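Local coordinates for protein putative acyl-CoA thioester hydrolase YbhC (Escherichia coli K-12, PDB 3GRH) that is a putative acyl-CoA thioesterase of the pectinesterase family, although it neither binds pectin nor has pectinesterase activity, at residues A[94-99]-A[119-124]; A[74-79]-A[100-105]. All blocks are in the same frame, centred on the assembly; numbering follows the deposited sequence.

Interaction 1 of 2, residues A[94-99]-A[119-124]; sequences AAVDAA and GTVYVP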
ATOM      1  N   ALA A  94     -20.550   0.087  11.474  1.00 12.53           N
ATOM      2  CA  ALA A  94     -21.960  -0.259  11.466  1.00 11.92           C
ATOM      3  C   ALA A  94     -22.556  -0.270  10.076  1.00 11.35           C
ATOM      4  O   ALA A  94     -23.449  -1.106   9.766  1.00 12.41           O
ATOM      5  CB  ALA A  94     -22.695   0.690  12.397  1.00 12.45           C
ATOM      6  N   ALA A  95     -22.154   0.688   9.239  1.00 11.79           N
ATOM      7  CA  ALA A  95     -22.631   0.740   7.879  1.00 11.25           C
ATOM      8  C   ALA A  95     -22.058  -0.402   7.077  1.00 11.50           C
ATOM      9  O   ALA A  95     -22.719  -0.936   6.246  1.00 12.84           O
ATOM     10  CB  ALA A  95     -22.234   2.091   7.200  1.00 12.05           C
ATOM     11  N   VAL A  96     -20.778  -0.697   7.231  1.00 11.66           N
ATOM     12  CA  VAL A  96     -20.174  -1.873   6.567  1.00 11.81           C
ATOM     13  C   VAL A  96     -20.898  -3.134   6.927  1.00 12.46           C
ATOM     14  O   VAL A  96     -21.220  -3.914   6.083  1.00 13.28           O
ATOM     15  CB  VAL A  96     -18.677  -2.011   6.896  1.00 13.08           C
ATOM     16  CG1 VAL A  96     -18.107  -3.373   6.468  1.00 16.06           C
ATOM     17  CG2 VAL A  96     -17.876  -0.852   6.280  1.00 12.41           C
ATOM     18  N   ASP A  97     -21.169  -3.352   8.230  1.00 12.64           N
ATOM     19  CA  ASP A  97     -21.951  -4.476   8.657  1.00 13.69           C
ATOM     20  C   ASP A  97     -23.313  -4.522   8.020  1.00 13.46           C
ATOM     21  O   ASP A  97     -23.698  -5.583   7.582  1.00 14.87           O
ATOM     22  CB  ASP A  97     -22.077  -4.470  10.169  1.00 13.99           C
ATOM     23  CG  ASP A  97     -20.782  -4.721  10.909  1.00 20.42           C
ATOM     24  OD1 ASP A  97     -19.746  -4.988  10.292  1.00 21.31           O
ATOM     25  OD2 ASP A  97     -20.779  -4.681  12.194  1.00 21.18           O
ATOM     26  N   ALA A  98     -23.994  -3.377   7.886  1.00 13.15           N
ATOM     27  CA  ALA A  98     -25.298  -3.389   7.295  1.00 13.17           C
ATOM     28  C   ALA A  98     -25.237  -3.765   5.826  1.00 14.29           C
ATOM     29  O   ALA A  98     -26.208  -4.322   5.302  1.00 14.21           O
ATOM     30  CB  ALA A  98     -25.998  -2.025   7.439  1.00 14.77           C
ATOM     31  N   ALA A  99     -24.141  -3.408   5.171  1.00 13.57           N
ATOM     32  CA  ALA A  99     -23.944  -3.782   3.783  1.00 13.28           C
ATOM     33  C   ALA A  99     -23.697  -5.277   3.658  1.00 13.94           C
ATOM     34  O   ALA A  99     -24.250  -5.973   2.795  1.00 15.55           O
ATOM     35  CB  ALA A  99     -22.754  -3.000   3.182  1.00 13.53           C
ATOM     36  N   GLY A 119     -11.939   4.823  15.300  1.00  9.84           N
ATOM     37  CA  GLY A 119     -12.138   3.409  15.472  1.00  9.53           C
ATOM     38  C   GLY A 119     -11.738   2.654  14.227  1.00  9.33           C
ATOM     39  O   GLY A 119     -11.647   3.208  13.124  1.00 10.79           O
ATOM     40  N   THR A 120     -11.540   1.357  14.402  1.00  8.80           N
ATOM     41  CA  THR A 120     -11.223   0.498  13.309  1.00  7.98           C
ATOM     42  C   THR A 120     -12.369   0.366  12.327  1.00  8.24           C
ATOM     43  O   THR A 120     -13.547   0.491  12.697  1.00  8.96           O
ATOM     44  CB  THR A 120     -10.837  -0.891  13.832  1.00  8.73           C
ATOM     45  OG1 THR A 120     -11.872  -1.372  14.684  1.00  9.43           O
ATOM     46  CG2 THR A 120      -9.476  -0.913  14.538  1.00 13.19           C
ATOM     47  N   VAL A 121     -12.034  -0.027  11.081  1.00  7.16           N
ATOM     48  CA  VAL A 121     -13.067  -0.386  10.078  1.00  8.01           C
ATOM     49  C   VAL A 121     -12.497  -1.663   9.486  1.00  9.46           C
ATOM     50  O   VAL A 121     -11.434  -1.665   8.858  1.00  9.38           O
ATOM     51  CB  VAL A 121     -13.187   0.651   9.002  1.00  9.32           C
ATOM     52  CG1 VAL A 121     -14.158   0.191   7.923  1.00  9.24           C
ATOM     53  CG2 VAL A 121     -13.630   1.997   9.559  1.00  9.53           C
ATOM     54  N   TYR A 122     -13.212  -2.747   9.671  1.00  7.98           N
ATOM     55  CA  TYR A 122     -12.842  -4.056   9.109  1.00  7.89           C
ATOM     56  C   TYR A 122     -13.891  -4.406   8.066  1.00  8.75           C
ATOM     57  O   TYR A 122     -15.107  -4.422   8.339  1.00  9.83           O
ATOM     58  CB  TYR A 122     -12.872  -5.090  10.178  1.00  7.61           C
ATOM     59  CG  TYR A 122     -11.742  -5.101  11.188  1.00  8.85           C
ATOM     60  CD1 TYR A 122     -10.705  -4.154  11.158  1.00  7.82           C
ATOM     61  CD2 TYR A 122     -11.783  -5.987  12.220  1.00 10.70           C
ATOM     62  CE1 TYR A 122      -9.723  -4.140  12.107  1.00  9.73           C
ATOM     63  CE2 TYR A 122     -10.815  -5.952  13.165  1.00 12.29           C
ATOM     64  CZ  TYR A 122      -9.790  -5.079  13.073  1.00 10.50           C
ATOM     65  OH  TYR A 122      -8.770  -5.093  14.055  1.00 15.18           O
ATOM     66  N   VAL A 123     -13.423  -4.632   6.835  1.00  8.86           N
ATOM     67  CA  VAL A 123     -14.349  -4.925   5.711  1.00  8.41           C
ATOM     68  C   VAL A 123     -14.078  -6.361   5.324  1.00  9.84           C
ATOM     69  O   VAL A 123     -13.029  -6.673   4.805  1.00  9.36           O
ATOM     70  CB  VAL A 123     -14.139  -4.023   4.493  1.00  9.49           C
ATOM     71  CG1 VAL A 123     -15.276  -4.206   3.471  1.00 10.86           C
ATOM     72  CG2 VAL A 123     -14.160  -2.536   4.918  1.00 10.90           C
ATOM     73  N   PRO A 124     -15.006  -7.252   5.577  1.00  8.21           N
ATOM     74  CA  PRO A 124     -14.745  -8.674   5.328  1.00  9.54           C
ATOM     75  C   PRO A 124     -14.880  -9.083   3.902  1.00  9.32           C
ATOM     76  O   PRO A 124     -15.378  -8.350   3.045  1.00  9.58           O
ATOM     77  CB  PRO A 124     -15.809  -9.351   6.218  1.00 11.59           C
ATOM     78  CG  PRO A 124     -16.876  -8.407   6.220  1.00 12.41           C
ATOM     79  CD  PRO A 124     -16.275  -7.086   6.316  1.00 10.86           C
TER

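Interaction 2 of 2, residues A[74-79]-A[100-105]; sequences QPDFVV and IIKRTN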
ATOM      1  N   GLN A  74     -27.747   7.913  -5.547  1.00 23.78           N
ATOM      2  CA  GLN A  74     -28.101   7.742  -4.150  1.00 23.05           C
ATOM      3  C   GLN A  74     -27.261   6.663  -3.481  1.00 20.98           C
ATOM      4  O   GLN A  74     -27.185   5.547  -3.964  1.00 21.54           O
ATOM      5  CB  GLN A  74     -29.587   7.369  -3.987  1.00 23.77           C
ATOM      6  CG  GLN A  74     -30.498   8.587  -4.040  1.00 26.83           C
ATOM      7  CD  GLN A  74     -30.433   9.389  -2.745  1.00 31.26           C
ATOM      8  OE1 GLN A  74     -30.614   8.849  -1.641  1.00 38.17           O
ATOM      9  NE2 GLN A  74     -30.138  10.676  -2.869  1.00 36.46           N
ATOM     10  N   PRO A  75     -26.613   6.984  -2.365  1.00 20.39           N
ATOM     11  CA  PRO A  75     -25.931   5.849  -1.746  1.00 17.84           C
ATOM     12  C   PRO A  75     -26.834   4.873  -1.012  1.00 18.70           C
ATOM     13  O   PRO A  75     -27.981   5.169  -0.721  1.00 19.27           O
ATOM     14  CB  PRO A  75     -25.004   6.515  -0.748  1.00 19.35           C
ATOM     15  CG  PRO A  75     -25.664   7.845  -0.467  1.00 19.94           C
ATOM     16  CD  PRO A  75     -26.381   8.257  -1.674  1.00 20.60           C
ATOM     17  N   ASP A  76     -26.298   3.689  -0.737  1.00 17.68           N
ATOM     18  CA  ASP A  76     -27.025   2.683   0.011  1.00 18.49           C
ATOM     19  C   ASP A  76     -27.065   3.011   1.486  1.00 18.14           C
ATOM     20  O   ASP A  76     -28.084   2.722   2.145  1.00 21.00           O
ATOM     21  CB  ASP A  76     -26.414   1.301  -0.201  1.00 18.46           C
ATOM     22  CG  ASP A  76     -26.538   0.838  -1.639  1.00 21.85           C
ATOM     23  OD1 ASP A  76     -27.663   0.481  -2.034  1.00 27.57           O
ATOM     24  OD2 ASP A  76     -25.549   0.821  -2.395  1.00 18.66           O
ATOM     25  N   PHE A  77     -25.965   3.554   1.982  1.00 18.73           N
ATOM     26  CA  PHE A  77     -25.806   3.919   3.378  1.00 17.94           C
ATOM     27  C   PHE A  77     -25.071   5.237   3.482  1.00 17.44           C
ATOM     28  O   PHE A  77     -24.294   5.614   2.611  1.00 16.94           O
ATOM     29  CB  PHE A  77     -24.991   2.863   4.103  1.00 17.88           C
ATOM     30  CG  PHE A  77     -25.577   1.501   4.006  1.00 17.33           C
ATOM     31  CD1 PHE A  77     -26.618   1.155   4.836  1.00 20.45           C
ATOM     32  CD2 PHE A  77     -25.170   0.611   3.038  1.00 20.79           C
ATOM     33  CE1 PHE A  77     -27.241  -0.103   4.740  1.00 21.91           C
ATOM     34  CE2 PHE A  77     -25.754  -0.634   2.948  1.00 21.11           C
ATOM     35  CZ  PHE A  77     -26.783  -0.992   3.791  1.00 20.07           C
ATOM     36  N   VAL A  78     -25.430   5.981   4.544  1.00 16.49           N
ATOM     37  CA  VAL A  78     -24.790   7.244   4.845  1.00 15.73           C
ATOM     38  C   VAL A  78     -24.307   7.303   6.281  1.00 14.96           C
ATOM     39  O   VAL A  78     -25.127   7.182   7.188  1.00 16.82           O
ATOM     40  CB  VAL A  78     -25.692   8.437   4.632  1.00 17.23           C
ATOM     41  CG1 VAL A  78     -24.879   9.690   4.862  1.00 17.99           C
ATOM     42  CG2 VAL A  78     -26.261   8.435   3.198  1.00 15.74           C
ATOM     43  N   VAL A  79     -23.018   7.581   6.486  1.00 13.92           N
ATOM     44  CA  VAL A  79     -22.439   7.661   7.810  1.00 15.56           C
ATOM     45  C   VAL A  79     -22.236   9.117   8.102  1.00 15.15           C
ATOM     46  O   VAL A  79     -21.734   9.885   7.250  1.00 15.39           O
ATOM     47  CB  VAL A  79     -21.103   6.901   7.874  1.00 14.83           C
ATOM     48  CG1 VAL A  79     -20.539   7.015   9.245  1.00 15.56           C
ATOM     49  CG2 VAL A  79     -21.228   5.428   7.486  1.00 17.90           C
ATOM     50  N   ILE A 100     -22.841  -5.793   4.506  1.00 13.60           N
ATOM     51  CA  ILE A 100     -22.432  -7.203   4.448  1.00 14.45           C
ATOM     52  C   ILE A 100     -23.574  -8.165   4.752  1.00 15.06           C
ATOM     53  O   ILE A 100     -23.715  -9.166   4.056  1.00 15.76           O
ATOM     54  CB  ILE A 100     -21.273  -7.490   5.394  1.00 15.22           C
ATOM     55  CG1 ILE A 100     -20.049  -6.723   4.984  1.00 18.05           C
ATOM     56  CG2 ILE A 100     -20.966  -9.033   5.421  1.00 17.59           C
ATOM     57  CD1 ILE A 100     -19.465  -7.104   3.669  1.00 21.54           C
ATOM     58  N   ILE A 101     -24.402  -7.832   5.712  1.00 14.55           N
ATOM     59  CA  ILE A 101     -25.519  -8.751   6.110  1.00 15.26           C
ATOM     60  C   ILE A 101     -26.487  -8.987   4.964  1.00 15.56           C
ATOM     61  O   ILE A 101     -27.267  -9.944   5.017  1.00 17.47           O
ATOM     62  CB  ILE A 101     -26.217  -8.384   7.411  1.00 15.80           C
ATOM     63  CG1 ILE A 101     -26.835  -6.999   7.393  1.00 15.08           C
ATOM     64  CG2 ILE A 101     -25.180  -8.482   8.580  1.00 16.58           C
ATOM     65  CD1 ILE A 101     -27.884  -6.696   8.526  1.00 18.19           C
ATOM     66  N   LYS A 102     -26.531  -8.126   3.964  1.00 15.20           N
ATOM     67  CA  LYS A 102     -27.451  -8.336   2.834  1.00 16.43           C
ATOM     68  C   LYS A 102     -27.113  -9.557   1.974  1.00 17.68           C
ATOM     69  O   LYS A 102     -27.961 -10.054   1.245  1.00 19.14           O
ATOM     70  CB  LYS A 102     -27.466  -7.113   1.941  1.00 17.37           C
ATOM     71  CG  LYS A 102     -28.113  -5.894   2.535  1.00 18.47           C
ATOM     72  CD  LYS A 102     -28.322  -4.957   1.404  1.00 22.28           C
ATOM     73  CE  LYS A 102     -28.633  -3.539   1.812  1.00 26.03           C
ATOM     74  NZ  LYS A 102     -28.513  -2.712   0.545  1.00 25.71           N
ATOM     75  N   ARG A 103     -25.853  -9.986   2.020  1.00 18.87           N
ATOM     76  CA  ARG A 103     -25.361 -11.153   1.268  1.00 19.05           C
ATOM     77  C   ARG A 103     -25.610 -11.035  -0.196  1.00 18.83           C
ATOM     78  O   ARG A 103     -25.999 -11.997  -0.852  1.00 20.47           O
ATOM     79  CB  ARG A 103     -25.921 -12.463   1.803  1.00 20.65           C
ATOM     80  CG  ARG A 103     -26.049 -12.468   3.271  1.00 23.65           C
ATOM     81  CD  ARG A 103     -24.758 -12.593   3.998  1.00 28.90           C
ATOM     82  NE  ARG A 103     -25.010 -12.455   5.439  1.00 32.10           N
ATOM     83  CZ  ARG A 103     -24.077 -12.305   6.375  1.00 30.82           C
ATOM     84  NH1 ARG A 103     -22.791 -12.311   6.059  1.00 29.00           N
ATOM     85  NH2 ARG A 103     -24.443 -12.157   7.651  1.00 30.77           N
ATOM     86  N   THR A 104     -25.354  -9.850  -0.720  1.00 18.34           N
ATOM     87  CA  THR A 104     -25.615  -9.585  -2.123  1.00 18.37           C
ATOM     88  C   THR A 104     -24.349  -9.533  -2.978  1.00 16.89           C
ATOM     89  O   THR A 104     -23.289  -9.197  -2.480  1.00 17.05           O
ATOM     90  CB  THR A 104     -26.328  -8.236  -2.327  1.00 19.53           C
ATOM     91  OG1 THR A 104     -26.669  -8.077  -3.726  1.00 20.50           O
ATOM     92  CG2 THR A 104     -25.525  -7.080  -1.830  1.00 20.84           C
ATOM     93  N   ASN A 105     -24.510  -9.872  -4.246  1.00 17.37           N
ATOM     94  CA  ASN A 105     -23.438  -9.807  -5.273  1.00 18.09           C
ATOM     95  C   ASN A 105     -23.292  -8.406  -5.857  1.00 17.70           C
ATOM     96  O   ASN A 105     -22.250  -8.065  -6.498  1.00 17.36           O
ATOM     97  CB  ASN A 105     -23.765 -10.748  -6.459  1.00 21.13           C
ATOM     98  CG  ASN A 105     -23.674 -12.200  -6.110  1.00 26.45           C
ATOM     99  OD1 ASN A 105     -22.982 -12.596  -5.170  1.00 32.90           O
ATOM    100  ND2 ASN A 105     -24.370 -13.029  -6.892  1.00 32.00           N
TER

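Interaction 1 of 2, residues A[94-99]-A[119-124]
V96 carries this contact from the helix side, spreading its two methyl groups along the backbone of strand 121-123. Its CG1 is anti to the backbone N (chi1 168°) and reaches the far end of the strand, where it touches Y122, V123 and P124. It comes to 3.7 Å from the carbonyl O of Y122, a plain van der Waals approach to a polar atom, and CG1 is also 4.1 Å from the CA of V123. Beyond these it meets the side chain of V123, with 4.2 Å between the two CG1 atoms, and the proline ring of P124, whose CD is 4.1 Å from V96 CG1. The second methyl, CG2, turns back toward V121 and stops 4.2 Å from V121 CG1, the side chains of V96 and V121 meeting at a slant. The two methyls thus reach either side of Y122, from V121 to V123 and P124. The Y122 ring itself leads away from the helix, to stack with Y167 and to meet W197 edge-to-face.

No hydrogen bond joins the two segments directly, but a glutamine just ahead of A94 supplies a polar tie: Q93 OE1 accepts the backbone N-H of Y122. D97 OD1 accepts a bond from NE2 of the same glutamine and so helps to orient its amide. V121 and V123 make their backbone bonds with strand 196-198 and its flanks, so the Y122 carbonyl and N-H face the helix instead. The axes of helix segment 94-99 and strand 121-123 approach to 8.6 Å and run nearly parallel (16°). This is the arrangement of an amphipathic helix covering the end of a parallel beta-helix, here that of the pectinesterase family.

Interaction 2 of 2, residues A[74-79]-A[100-105]
The turn that ends helix 92-100 sends K102 back across the surface to the first strand of the parallel beta-helix, where it meets F77 and D76. CG of K102 stands opposite the carbonyl carbon (chi1 -70°), and beyond it the chain is fully extended, so that its length bridges two backbones whose nearest CA atoms, those of D76 and K102, are 11.4 Å apart. F77 comes from the other direction. Its CZ is the atom that meets the lysine, 3.7 Å from K102 CE and 4.1 Å from K102 NZ; the methylene approaches the ring obliquely.

The ammonium group also lies near a carboxylate, with K102 NZ 4.2 Å from D76 OD1, too long for a salt bridge, although the opposite charges probably attract. Both groups have firmer partners: K102 NZ is hydrogen-bonded to Q108 OE1, while D76 OD2 accepts the backbone N-H of Y109. Those partners belong to strand 108-112, the next coil's strand in the parallel sheet, and F77 pairs with the same strand through backbone bonds to Y109 and A111. Lysine and aspartate thus converge on the start of one neighbouring strand, and the aspartate is held there by a main-chain donor.

On the other segment, residues 100 to 103 form a type I turn in which R103 N donates to I100 O at 3.1 Å. R103 then takes a positive phi (56°), which turns the chain out of the helix toward strand 108-112. Its guanidinium folds back over the turn, with I101 CA 3.6 Å above one of its faces, near the rim. K102, I101 and R103 are exposed and touch a crystal neighbour, so their side-chain positions may owe something to the lattice.

In the fold
The two contacts lie about 10 Å apart, centre to centre, at one end of the beta-helix. Their segments interleave along the chain: strand 77-79, helix 92-100, its closing turn, then strand 115-123. Helix 92-100 joins them, with V96 turned to strand 115-123 and A95, A98 and A99 packed on V79 and F77; A98 CB comes within 3.5 Å of F77 CE1. At the end of the helix, I100 packs on P124. Interaction 1 is buried and interaction 2 lies at the surface; the helix packs between strands 77-79 and 115-123, which belong to different faces of the beta-helix, and interaction 2 adds its closing turn to the first of these. Both lie away from the predicted nucleophile D280, consistent with a capping region.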